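Local coordinates for ribonucleoside triphosphate reductase (Lactobacillus leichmannii, PDB 1L1L), which catalyses the reduction of ribonucleoside triphosphates to 2'-deoxyribonucleoside triphosphates as a monomeric, adenosylcobalamin-dependent class II enzyme, at residues I477-L482 with K611-D616; W23-W28 with E696-R701; E595-I598 with T604-E607; E156-G161 with E225-A230. One frame throughout, in Å; residues are numbered along the deposited sequence.

Contacts 1, 2 and 3 cluster around the antiparallel sheet that contains strand 603-611: 604-607 lies within this strand, 611-616 leaves its end, and 696-701 packs against it. The evidence is direct touch. Arg-701 NH2 of contact 2 makes a 2.7 Å salt bridge to Glu-607 OE1 of contact 3, and Lys-611 N of contact 1 lies 3.5 Å from Tyr-698 CE2 of contact 2. Contact 4 stands apart, its centre about 42 Å from that of contact 1 and on the opposite side of the chain's centre. There Gly-160 O accepts a hydrogen bond from Asn-118 ND2, next in sequence to Cys-119, which forms a disulfide with Cys-419 in this structure.

Contact 1: I477-L482 with K611-D616; sequences IQDWLL and KAVGAD
Asp-479 OD1 has two partners: His-566 NE2 hydrogen-bonds to it, and a water donates to it at 2.7 Å from the water oxygen to OD1. The same water gives its other hydrogen to Val-613 O, 2.8 Å from the water oxygen, so helix 477-485 and the loop after strand 603-611 are bridged through solvent. The other carboxylate oxygen, OD2, accepts from the backbone N of Ser-560. With both oxygens engaged, the carboxylate's rotation is fixed.

The carboxylate also packs against the Val-613 side chain. Asp-479 and Val-613 cross obliquely, with OD1 3.6 Å from Val-613 CB and the carboxylate carbon CG 3.9 Å from Val-613 CG2. Leu-427 of helix 426-431 touches both side chains. One turn further along the helix, Leu-482 turns its CG anti to the backbone N (chi1 -179°), which carries CD2 toward the loop, 3.9 Å from Gly-614 CA and 4.0 Å from Gly-614 O.

The loop's shape is a type II beta turn from Ala-612 to Ala-615, closed by a weak bond from Ala-615 N to Ala-612 O. Gly-614 takes the third position with a phi of 65°, as is usual for this turn, and offers bare backbone to the leucine methyl.

Cross-linking therefore rests on one water and on van der Waals packing of the carboxylate and a leucine methyl against the loop. Because that water spends both hydrogens on acceptors, and histidine and backbone donors also serve the carboxylate, Asp-479 is probably stabilised as an anion despite its burial.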
loop_
_atom_site.group_PDB
_atom_site.type_symbol
_atom_site.label_atom_id
_atom_site.label_comp_id
_atom_site.label_asym_id
_atom_site.label_seq_id
_atom_site.Cartn_x
_atom_site.Cartn_y
_atom_site.Cartn_z
ATOM N N ILE A 477 -2.059 -18.062 -1.856
ATOM C CA ILE A 477 -1.024 -19.075 -1.670
ATOM C C ILE A 477 -1.402 -20.284 -0.818
ATOM O O ILE A 477 -1.025 -21.417 -1.132
ATOM C CB ILE A 477 0.247 -18.433 -1.085
ATOM C CG1 ILE A 477 0.800 -17.401 -2.078
ATOM C CG2 ILE A 477 1.284 -19.512 -0.750
ATOM C CD1 ILE A 477 1.965 -16.565 -1.522
ATOM N N GLN A 478 -2.131 -20.074 0.267
ATOM C CA GLN A 478 -2.503 -21.215 1.075
ATOM C C GLN A 478 -3.527 -22.074 0.329
ATOM O O GLN A 478 -3.449 -23.305 0.382
ATOM C CB GLN A 478 -3.049 -20.776 2.435
ATOM C CG GLN A 478 -2.014 -20.118 3.353
ATOM C CD GLN A 478 -0.703 -20.895 3.456
ATOM O OE1 GLN A 478 -0.698 -22.112 3.629
ATOM N NE2 GLN A 478 0.418 -20.183 3.363
ATOM N N ASP A 479 -4.473 -21.438 -0.370
ATOM C CA ASP A 479 -5.487 -22.191 -1.123
ATOM C C ASP A 479 -4.806 -23.037 -2.196
ATOM O O ASP A 479 -5.110 -24.221 -2.372
ATOM C CB ASP A 479 -6.476 -21.267 -1.848
ATOM C CG ASP A 479 -7.291 -20.400 -0.914
ATOM O OD1 ASP A 479 -7.543 -20.796 0.247
ATOM O OD2 ASP A 479 -7.704 -19.315 -1.375
ATOM N N TRP A 480 -3.896 -22.400 -2.924
ATOM C CA TRP A 480 -3.172 -23.049 -4.006
ATOM C C TRP A 480 -2.366 -24.262 -3.555
ATOM O O TRP A 480 -2.378 -25.294 -4.228
ATOM C CB TRP A 480 -2.248 -22.039 -4.685
ATOM C CG TRP A 480 -1.496 -22.581 -5.863
ATOM C CD1 TRP A 480 -2.026 -23.219 -6.953
ATOM C CD2 TRP A 480 -0.087 -22.465 -6.113
ATOM N NE1 TRP A 480 -1.036 -23.500 -7.865
ATOM C CE2 TRP A 480 0.162 -23.048 -7.376
ATOM C CE3 TRP A 480 0.988 -21.924 -5.394
ATOM C CZ2 TRP A 480 1.446 -23.104 -7.939
ATOM C CZ3 TRP A 480 2.265 -21.979 -5.955
ATOM C CH2 TRP A 480 2.480 -22.566 -7.216
ATOM N N LEU A 481 -1.672 -24.138 -2.424
ATOM C CA LEU A 481 -0.853 -25.230 -1.902
ATOM C C LEU A 481 -1.651 -26.360 -1.248
ATOM O O LEU A 481 -1.371 -27.534 -1.477
ATOM C CB LEU A 481 0.172 -24.694 -0.895
ATOM C CG LEU A 481 1.172 -23.649 -1.404
ATOM C CD1 LEU A 481 2.088 -23.224 -0.260
ATOM C CD2 LEU A 481 1.982 -24.217 -2.552
ATOM N N LEU A 482 -2.640 -26.011 -0.433
ATOM C CA LEU A 482 -3.443 -27.020 0.250
ATOM C C LEU A 482 -4.146 -27.915 -0.762
ATOM O O LEU A 482 -4.204 -29.139 -0.609
ATOM C CB LEU A 482 -4.481 -26.352 1.156
ATOM C CG LEU A 482 -5.397 -27.285 1.962
ATOM C CD1 LEU A 482 -4.559 -28.176 2.867
ATOM C CD2 LEU A 482 -6.374 -26.454 2.788
ATOM N N LYS A 611 -17.312 -20.235 2.594
ATOM C CA LYS A 611 -16.589 -21.481 2.799
ATOM C C LYS A 611 -15.191 -21.347 2.228
ATOM O O LYS A 611 -15.019 -20.994 1.061
ATOM C CB LYS A 611 -17.302 -22.642 2.107
ATOM C CG LYS A 611 -16.568 -23.966 2.240
ATOM C CD LYS A 611 -17.372 -25.114 1.636
ATOM C CE LYS A 611 -16.659 -26.452 1.837
ATOM N NZ LYS A 611 -17.456 -27.602 1.307
ATOM N N ALA A 612 -14.187 -21.623 3.051
ATOM C CA ALA A 612 -12.812 -21.520 2.585
ATOM C C ALA A 612 -12.415 -22.774 1.828
ATOM O O ALA A 612 -12.904 -23.867 2.113
ATOM C CB ALA A 612 -11.871 -21.306 3.760
ATOM N N VAL A 613 -11.534 -22.600 0.850
ATOM C CA VAL A 613 -11.035 -23.717 0.066
ATOM C C VAL A 613 -10.412 -24.720 1.023
ATOM O O VAL A 613 -9.768 -24.339 2.007
ATOM C CB VAL A 613 -9.959 -23.251 -0.925
ATOM C CG1 VAL A 613 -9.375 -24.435 -1.663
ATOM C CG2 VAL A 613 -10.558 -22.260 -1.902
ATOM N N GLY A 614 -10.621 -26.003 0.750
ATOM C CA GLY A 614 -10.056 -27.034 1.598
ATOM C C GLY A 614 -10.615 -27.043 3.003
ATOM O O GLY A 614 -10.009 -27.609 3.913
ATOM N N ALA A 615 -11.779 -26.425 3.177
ATOM C CA ALA A 615 -12.431 -26.346 4.477
ATOM C C ALA A 615 -12.548 -27.697 5.181
ATOM O O ALA A 615 -12.420 -27.781 6.407
ATOM C CB ALA A 615 -13.816 -25.719 4.318
ATOM N N ASP A 616 -12.781 -28.754 4.407
ATOM C CA ASP A 616 -12.938 -30.089 4.974
ATOM C C ASP A 616 -11.690 -30.960 4.914
ATOM O O ASP A 616 -11.765 -32.176 5.091
ATOM C CB ASP A 616 -14.101 -30.812 4.289
ATOM C CG ASP A 616 -15.420 -30.113 4.516
ATOM O OD1 ASP A 616 -15.725 -29.805 5.690
ATOM O OD2 ASP A 616 -16.149 -29.875 3.529
HETATM O O HOH W 1 -7.363 -22.830 2.049
#

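Contact 2: W23-W28 with E696-R701; sequences WGKLGW and ETYEKR
Lys-25 and Tyr-698 span a wide gap between backbones: their CA atoms, the closest pair of the two segments, are 12.6 Å apart. The first segment is a turn entering helix 27-32, with Gly-27 N bonded to Gly-24 O; the second is regular helix, part of 695-704.

The two long side chains approach from opposite directions and meet at their ends. Tyr-698 has CG anti to its backbone N (chi1 164°), which extends the ring toward the lysine. NZ reaches the ring's edge close to its plane and donates to the tyrosine OH at 2.9 Å, with CZ of that ring 4.0 Å from NZ. The bond is weak despite its length: the CE-NZ-OH angle is about 152°, far from the tetrahedral value that would aim an N-H at the oxygen. Lys-25 is exposed, and the contact is a weak, small one at the surface.

Away from this bond, both segments pack on the same sheet. Leu-26 packs on Phe-608 and Ile-610 of strand 603-611, whereas Tyr-698 touches Lys-611 and Arg-701 touches Pro-609; this alternation is consistent with the turn and helix 695-704 lying on opposite faces of that strand.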
loop_
_atom_site.group_PDB
_atom_site.type_symbol
_atom_site.label_atom_id
_atom_site.label_comp_id
_atom_site.label_asym_id
_atom_site.label_seq_id
_atom_site.Cartn_x
_atom_site.Cartn_y
_atom_site.Cartn_z
ATOM N N TRP A 23 -15.738 -14.482 -9.088
ATOM C CA TRP A 23 -16.019 -13.617 -7.944
ATOM C C TRP A 23 -16.081 -14.409 -6.644
ATOM O O TRP A 23 -16.575 -15.543 -6.610
ATOM C CB TRP A 23 -17.365 -12.904 -8.112
ATOM C CG TRP A 23 -17.464 -11.911 -9.240
ATOM C CD1 TRP A 23 -18.322 -11.972 -10.303
ATOM C CD2 TRP A 23 -16.783 -10.651 -9.349
ATOM N NE1 TRP A 23 -18.230 -10.825 -11.056
ATOM C CE2 TRP A 23 -17.293 -9.997 -10.494
ATOM C CE3 TRP A 23 -15.794 -10.007 -8.586
ATOM C CZ2 TRP A 23 -16.853 -8.731 -10.897
ATOM C CZ3 TRP A 23 -15.355 -8.744 -8.988
ATOM C CH2 TRP A 23 -15.886 -8.121 -10.133
ATOM N N GLY A 24 -15.585 -13.808 -5.565
ATOM C CA GLY A 24 -15.656 -14.466 -4.277
ATOM C C GLY A 24 -17.044 -14.121 -3.770
ATOM O O GLY A 24 -17.731 -13.314 -4.396
ATOM N N LYS A 25 -17.477 -14.718 -2.664
ATOM C CA LYS A 25 -18.802 -14.411 -2.133
ATOM C C LYS A 25 -18.990 -12.916 -1.865
ATOM O O LYS A 25 -20.113 -12.419 -1.911
ATOM C CB LYS A 25 -19.063 -15.210 -0.851
ATOM C CG LYS A 25 -19.288 -16.708 -1.081
ATOM C CD LYS A 25 -20.547 -16.968 -1.889
ATOM C CE LYS A 25 -20.704 -18.452 -2.211
ATOM N NZ LYS A 25 -20.910 -19.267 -0.979
ATOM N N LEU A 26 -17.897 -12.197 -1.610
ATOM C CA LEU A 26 -17.972 -10.751 -1.341
ATOM C C LEU A 26 -17.417 -9.968 -2.530
ATOM O O LEU A 26 -17.420 -8.737 -2.532
ATOM C CB LEU A 26 -17.131 -10.374 -0.103
ATOM C CG LEU A 26 -17.078 -11.260 1.143
ATOM C CD1 LEU A 26 -16.114 -10.664 2.168
ATOM C CD2 LEU A 26 -18.447 -11.371 1.741
ATOM N N GLY A 27 -16.942 -10.696 -3.537
ATOM C CA GLY A 27 -16.337 -10.077 -4.705
ATOM C C GLY A 27 -17.025 -8.961 -5.467
ATOM O O GLY A 27 -16.526 -7.838 -5.522
ATOM N N TRP A 28 -18.164 -9.257 -6.082
ATOM C CA TRP A 28 -18.853 -8.242 -6.865
ATOM C C TRP A 28 -19.206 -7.010 -6.063
ATOM O O TRP A 28 -19.051 -5.883 -6.535
ATOM C CB TRP A 28 -20.127 -8.803 -7.475
ATOM C CG TRP A 28 -20.764 -7.845 -8.383
ATOM C CD1 TRP A 28 -20.411 -7.578 -9.673
ATOM C CD2 TRP A 28 -21.857 -6.979 -8.076
ATOM N NE1 TRP A 28 -21.218 -6.596 -10.187
ATOM C CE2 TRP A 28 -22.118 -6.213 -9.229
ATOM C CE3 TRP A 28 -22.644 -6.775 -6.934
ATOM C CZ2 TRP A 28 -23.132 -5.258 -9.277
ATOM C CZ3 TRP A 28 -23.649 -5.829 -6.981
ATOM C CH2 TRP A 28 -23.886 -5.079 -8.148
ATOM N N GLU A 696 -22.699 -27.439 8.637
ATOM C CA GLU A 696 -24.157 -27.512 8.591
ATOM C C GLU A 696 -24.821 -26.144 8.552
ATOM O O GLU A 696 -25.757 -25.924 7.779
ATOM C CB GLU A 696 -24.688 -28.303 9.791
ATOM C CG GLU A 696 -24.900 -29.785 9.503
ATOM C CD GLU A 696 -26.372 -30.148 9.343
ATOM O OE1 GLU A 696 -27.135 -29.320 8.800
ATOM O OE2 GLU A 696 -26.765 -31.268 9.747
ATOM N N THR A 697 -24.339 -25.227 9.388
ATOM C CA THR A 697 -24.904 -23.884 9.440
ATOM C C THR A 697 -24.610 -23.147 8.148
ATOM O O THR A 697 -25.452 -22.420 7.631
ATOM C CB THR A 697 -24.321 -23.068 10.602
ATOM O OG1 THR A 697 -24.576 -23.742 11.840
ATOM C CG2 THR A 697 -24.951 -21.687 10.641
ATOM N N TYR A 698 -23.399 -23.328 7.633
ATOM C CA TYR A 698 -23.021 -22.672 6.396
ATOM C C TYR A 698 -23.947 -23.058 5.249
ATOM O O TYR A 698 -24.431 -22.200 4.521
ATOM C CB TYR A 698 -21.576 -23.016 6.024
ATOM C CG TYR A 698 -21.252 -22.684 4.593
ATOM C CD1 TYR A 698 -21.302 -23.664 3.604
ATOM C CD2 TYR A 698 -20.968 -21.372 4.209
ATOM C CE1 TYR A 698 -21.078 -23.347 2.260
ATOM C CE2 TYR A 698 -20.747 -21.045 2.874
ATOM C CZ TYR A 698 -20.804 -22.036 1.905
ATOM O OH TYR A 698 -20.591 -21.708 0.582
ATOM N N GLU A 699 -24.191 -24.354 5.088
ATOM C CA GLU A 699 -25.050 -24.819 4.013
ATOM C C GLU A 699 -26.460 -24.254 4.149
ATOM O O GLU A 699 -27.061 -23.822 3.161
ATOM C CB GLU A 699 -25.082 -26.343 4.007
ATOM C CG GLU A 699 -23.696 -26.942 4.118
ATOM C CD GLU A 699 -23.668 -28.418 3.811
ATOM O OE1 GLU A 699 -24.478 -29.165 4.403
ATOM O OE2 GLU A 699 -22.829 -28.832 2.979
ATOM N N LYS A 700 -26.984 -24.245 5.373
ATOM C CA LYS A 700 -28.321 -23.715 5.611
ATOM C C LYS A 700 -28.387 -22.239 5.212
ATOM O O LYS A 700 -29.259 -21.825 4.445
ATOM C CB LYS A 700 -28.707 -23.864 7.087
ATOM C CG LYS A 700 -28.917 -25.299 7.544
ATOM C CD LYS A 700 -29.517 -25.351 8.939
ATOM C CE LYS A 700 -29.810 -26.781 9.370
ATOM N NZ LYS A 700 -30.632 -26.822 10.618
ATOM N N ARG A 701 -27.447 -21.457 5.732
ATOM C CA ARG A 701 -27.384 -20.029 5.445
ATOM C C ARG A 701 -27.200 -19.690 3.963
ATOM O O ARG A 701 -27.878 -18.811 3.439
ATOM C CB ARG A 701 -26.267 -19.395 6.270
ATOM C CG ARG A 701 -26.555 -19.401 7.756
ATOM C CD ARG A 701 -27.780 -18.556 8.037
ATOM N NE ARG A 701 -27.534 -17.166 7.675
ATOM C CZ ARG A 701 -26.787 -16.335 8.396
ATOM N NH1 ARG A 701 -26.226 -16.766 9.519
ATOM N NH2 ARG A 701 -26.598 -15.081 7.992
#

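Contact 3: E595-I598 with T604-E607; sequences EADI and TCVE
This is antiparallel beta pairing in a hairpin, between strand 593-596, at the margin of a four-stranded sheet, and its neighbour 603-611. Glu-595 and Cys-605 form a hydrogen-bonded pair. Cys-605 N gives the shorter bond to Glu-595 O, 2.7 Å with an N-H...O angle of 171°; the return bond, Glu-595 N to Cys-605 O, is 3.1 Å and more bent. Next to them, Ala-596 and Thr-604 make a non-hydrogen-bonded pair, and Thr-604 CA adds a CA-H...O contact of 3.5 Å to Glu-595 O.

The side chains of Glu-595 and Cys-605 share one face, with Glu-595 CG 3.7 Å from Cys-605 CB. Further along the same cysteine side chain, Asp-597 CB lies 3.8 Å from Cys-605 SG; the aspartate's own carboxylate is engaged by Arg-576 and Tyr-599 N.

Glu-595 places CG between its backbone N and carbonyl carbon (chi1 70°) and then extends, crossing Glu-607 at about a right angle. Their OE2 atoms come within 2.9 Å, two acceptors with carboxylate planes 46° apart.

Such proximity would cost energy between bare anions. Arg-574 forms a salt bridge with Glu-595 OE2, and Arg-701 forms another with Glu-607 OE1, which probably offsets part of the repulsion; Arg-574 also reaches Glu-607 OE2 in a long, weak ion pair. The close pair may still raise the pKa of one glutamate.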
loop_
_atom_site.group_PDB
_atom_site.type_symbol
_atom_site.label_atom_id
_atom_site.label_comp_id
_atom_site.label_asym_id
_atom_site.label_seq_id
_atom_site.Cartn_x
_atom_site.Cartn_y
_atom_site.Cartn_z
ATOM N N GLU A 595 -28.641 -6.403 9.557
ATOM C CA GLU A 595 -28.910 -5.927 10.908
ATOM C C GLU A 595 -28.225 -4.580 11.065
ATOM O O GLU A 595 -27.239 -4.294 10.382
ATOM C CB GLU A 595 -28.328 -6.908 11.931
ATOM C CG GLU A 595 -26.800 -6.884 11.954
ATOM C CD GLU A 595 -26.181 -8.042 12.706
ATOM O OE1 GLU A 595 -26.521 -8.238 13.902
ATOM O OE2 GLU A 595 -25.340 -8.753 12.097
ATOM N N ALA A 596 -28.748 -3.745 11.954
ATOM C CA ALA A 596 -28.126 -2.451 12.186
ATOM C C ALA A 596 -26.762 -2.731 12.828
ATOM O O ALA A 596 -26.637 -3.607 13.680
ATOM C CB ALA A 596 -29.002 -1.611 13.115
ATOM N N ASP A 597 -25.738 -2.008 12.392
ATOM C CA ASP A 597 -24.388 -2.181 12.927
ATOM C C ASP A 597 -24.362 -1.475 14.284
ATOM O O ASP A 597 -24.829 -0.351 14.405
ATOM C CB ASP A 597 -23.383 -1.563 11.947
ATOM C CG ASP A 597 -21.991 -1.409 12.526
ATOM O OD1 ASP A 597 -21.527 -2.275 13.297
ATOM O OD2 ASP A 597 -21.349 -0.402 12.178
ATOM N N ILE A 598 -23.840 -2.147 15.299
ATOM C CA ILE A 598 -23.794 -1.560 16.645
ATOM C C ILE A 598 -22.570 -0.693 16.908
ATOM O O ILE A 598 -22.530 0.048 17.896
ATOM C CB ILE A 598 -23.845 -2.655 17.742
ATOM C CG1 ILE A 598 -22.610 -3.558 17.650
ATOM C CG2 ILE A 598 -25.123 -3.461 17.612
ATOM C CD1 ILE A 598 -22.657 -4.778 18.553
ATOM N N THR A 604 -25.475 -0.449 8.194
ATOM C CA THR A 604 -26.122 -1.761 8.162
ATOM C C THR A 604 -25.098 -2.848 7.880
ATOM O O THR A 604 -24.227 -2.684 7.023
ATOM C CB THR A 604 -27.201 -1.849 7.027
ATOM O OG1 THR A 604 -28.226 -0.878 7.245
ATOM C CG2 THR A 604 -27.831 -3.238 6.987
ATOM N N CYS A 605 -25.201 -3.954 8.604
ATOM C CA CYS A 605 -24.314 -5.083 8.392
ATOM C C CYS A 605 -25.052 -6.059 7.488
ATOM O O CYS A 605 -26.259 -6.250 7.630
ATOM C CB CYS A 605 -24.012 -5.815 9.698
ATOM S SG CYS A 605 -22.721 -5.093 10.730
ATOM N N VAL A 606 -24.324 -6.669 6.563
ATOM C CA VAL A 606 -24.915 -7.668 5.694
ATOM C C VAL A 606 -24.073 -8.935 5.877
ATOM O O VAL A 606 -22.837 -8.905 5.750
ATOM C CB VAL A 606 -24.923 -7.201 4.222
ATOM C CG1 VAL A 606 -25.540 -8.283 3.338
ATOM C CG2 VAL A 606 -25.719 -5.901 4.100
ATOM N N GLU A 607 -24.744 -10.043 6.187
ATOM C CA GLU A 607 -24.071 -11.313 6.437
ATOM C C GLU A 607 -23.841 -12.191 5.203
ATOM O O GLU A 607 -24.797 -12.603 4.519
ATOM C CB GLU A 607 -24.854 -12.084 7.501
ATOM C CG GLU A 607 -25.255 -11.176 8.672
ATOM C CD GLU A 607 -25.844 -11.913 9.855
ATOM O OE1 GLU A 607 -26.028 -13.145 9.782
ATOM O OE2 GLU A 607 -26.120 -11.241 10.879
#

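Contact 4: E156-G161 with E225-A230; sequences ELMKGG and EGWVLA
Met-158 reaches from the last turn of helix 148-158 to Trp-227 and Val-228 on helix 224-236, whose backbone is 9.2 Å away measured from Met-158 CA to Val-228 CA. Its CB points across the gap, and CG continues nearly straight to SD. The sulfur meets the tryptophan at CE3, 3.9 Å away, and also lies beside Trp-227 CB. From the centroid of the six-membered ring SD is 4.8 Å distant and 48° off the normal, an oblique Met-aromatic contact that is neither over the face nor at the edge.

Beyond SD the chain folds (chi3 -68°), turning CE away from the ring toward the other partner. This methyl is 3.3 Å from Val-228 CG2, tighter than usual for two carbons, and 4.0 Å from Trp-227 CB. The methyl thus touches Trp-227 CB and the valine branch, on two adjoining sides. Val-312 of helix 298-313 also touches Met-158.

Directly after Met-158 the helix ends in a Schellman motif. Gly-161 N bonds to Glu-156 O and Gly-160 N to Leu-157 O, each at 3.0 Å, with Gly-160 as the C' residue at a phi of 81°. Lys-159 turns elsewhere and forms salt bridges with Asp-114, Asp-155 and Asp-456.

Helix 224-236 belongs to the insertion domain, the part thought to let this monomer imitate a dimer. The chemistry joining it here to helix 148-158 is apolar: dispersion and sulfur-aromatic attraction, set against one methyl pair closer than normal contact, which may reflect strain or coordinate error.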
loop_
_atom_site.group_PDB
_atom_site.type_symbol
_atom_site.label_atom_id
_atom_site.label_comp_id
_atom_site.label_asym_id
_atom_site.label_seq_id
_atom_site.Cartn_x
_atom_site.Cartn_y
_atom_site.Cartn_z
ATOM N N GLU A 156 3.324 12.458 -2.407
ATOM C CA GLU A 156 2.871 11.099 -2.690
ATOM C C GLU A 156 1.690 10.723 -1.801
ATOM O O GLU A 156 0.778 10.004 -2.230
ATOM C CB GLU A 156 4.021 10.111 -2.515
ATOM C CG GLU A 156 5.188 10.342 -3.460
ATOM C CD GLU A 156 4.762 10.491 -4.926
ATOM O OE1 GLU A 156 3.774 9.839 -5.337
ATOM O OE2 GLU A 156 5.433 11.254 -5.659
ATOM N N LEU A 157 1.694 11.199 -0.555
ATOM C CA LEU A 157 0.571 10.916 0.331
ATOM C C LEU A 157 -0.709 11.586 -0.198
ATOM O O LEU A 157 -1.783 10.995 -0.157
ATOM C CB LEU A 157 0.848 11.419 1.766
ATOM C CG LEU A 157 1.764 10.592 2.687
ATOM C CD1 LEU A 157 2.082 11.399 3.990
ATOM C CD2 LEU A 157 1.097 9.274 3.016
ATOM N N MET A 158 -0.614 12.822 -0.675
ATOM C CA MET A 158 -1.815 13.484 -1.164
ATOM C C MET A 158 -2.302 12.839 -2.465
ATOM O O MET A 158 -3.467 12.965 -2.807
ATOM C CB MET A 158 -1.583 14.977 -1.369
ATOM C CG MET A 158 -1.709 15.768 -0.074
ATOM S SD MET A 158 -1.741 17.501 -0.419
ATOM C CE MET A 158 -0.065 17.737 -0.985
ATOM N N LYS A 159 -1.400 12.158 -3.166
ATOM C CA LYS A 159 -1.742 11.466 -4.410
ATOM C C LYS A 159 -2.316 10.080 -4.083
ATOM O O LYS A 159 -2.463 9.226 -4.963
ATOM C CB LYS A 159 -0.509 11.327 -5.309
ATOM C CG LYS A 159 -0.017 12.648 -5.922
ATOM C CD LYS A 159 1.342 12.472 -6.582
ATOM C CE LYS A 159 1.810 13.749 -7.246
ATOM N NZ LYS A 159 3.187 13.620 -7.813
ATOM N N GLY A 160 -2.616 9.867 -2.802
ATOM C CA GLY A 160 -3.213 8.621 -2.356
ATOM C C GLY A 160 -2.322 7.421 -2.126
ATOM O O GLY A 160 -2.825 6.308 -1.989
ATOM N N GLY A 161 -1.010 7.620 -2.078
ATOM C CA GLY A 161 -0.125 6.490 -1.868
ATOM C C GLY A 161 0.328 6.350 -0.427
ATOM O O GLY A 161 -0.089 7.113 0.440
ATOM N N GLU A 225 0.041 21.101 -4.985
ATOM C CA GLU A 225 1.367 21.700 -4.942
ATOM C C GLU A 225 1.384 22.896 -3.994
ATOM O O GLU A 225 2.381 23.150 -3.310
ATOM C CB GLU A 225 1.799 22.138 -6.345
ATOM C CG GLU A 225 1.756 21.018 -7.374
ATOM C CD GLU A 225 0.340 20.509 -7.610
ATOM O OE1 GLU A 225 -0.540 21.330 -7.931
ATOM O OE2 GLU A 225 0.105 19.289 -7.469
ATOM N N GLY A 226 0.280 23.635 -3.954
ATOM C CA GLY A 226 0.207 24.788 -3.075
ATOM C C GLY A 226 0.430 24.364 -1.634
ATOM O O GLY A 226 1.133 25.040 -0.883
ATOM N N TRP A 227 -0.173 23.236 -1.262
ATOM C CA TRP A 227 -0.071 22.672 0.084
ATOM C C TRP A 227 1.356 22.257 0.404
ATOM O O TRP A 227 1.870 22.552 1.491
ATOM C CB TRP A 227 -0.990 21.447 0.217
ATOM C CG TRP A 227 -2.447 21.765 0.426
ATOM C CD1 TRP A 227 -3.177 22.727 -0.206
ATOM C CD2 TRP A 227 -3.351 21.091 1.310
ATOM N NE1 TRP A 227 -4.476 22.699 0.228
ATOM C CE2 TRP A 227 -4.613 21.702 1.158
ATOM C CE3 TRP A 227 -3.216 20.027 2.218
ATOM C CZ2 TRP A 227 -5.737 21.284 1.877
ATOM C CZ3 TRP A 227 -4.330 19.612 2.935
ATOM C CH2 TRP A 227 -5.576 20.240 2.760
ATOM N N VAL A 228 1.988 21.564 -0.540
ATOM C CA VAL A 228 3.361 21.099 -0.384
ATOM C C VAL A 228 4.345 22.269 -0.242
ATOM O O VAL A 228 5.144 22.302 0.696
ATOM C CB VAL A 228 3.805 20.219 -1.585
ATOM C CG1 VAL A 228 5.286 19.849 -1.447
ATOM C CG2 VAL A 228 2.947 18.943 -1.642
ATOM N N LEU A 229 4.278 23.221 -1.172
ATOM C CA LEU A 229 5.161 24.388 -1.149
ATOM C C LEU A 229 5.026 25.211 0.140
ATOM O O LEU A 229 6.014 25.773 0.627
ATOM C CB LEU A 229 4.890 25.277 -2.375
ATOM C CG LEU A 229 5.200 24.639 -3.735
ATOM C CD1 LEU A 229 4.843 25.594 -4.860
ATOM C CD2 LEU A 229 6.665 24.255 -3.801
ATOM N N ALA A 230 3.815 25.269 0.693
ATOM C CA ALA A 230 3.564 26.027 1.920
ATOM C C ALA A 230 4.217 25.371 3.142
ATOM O O ALA A 230 4.661 26.055 4.078
ATOM C CB ALA A 230 2.084 26.161 2.142
#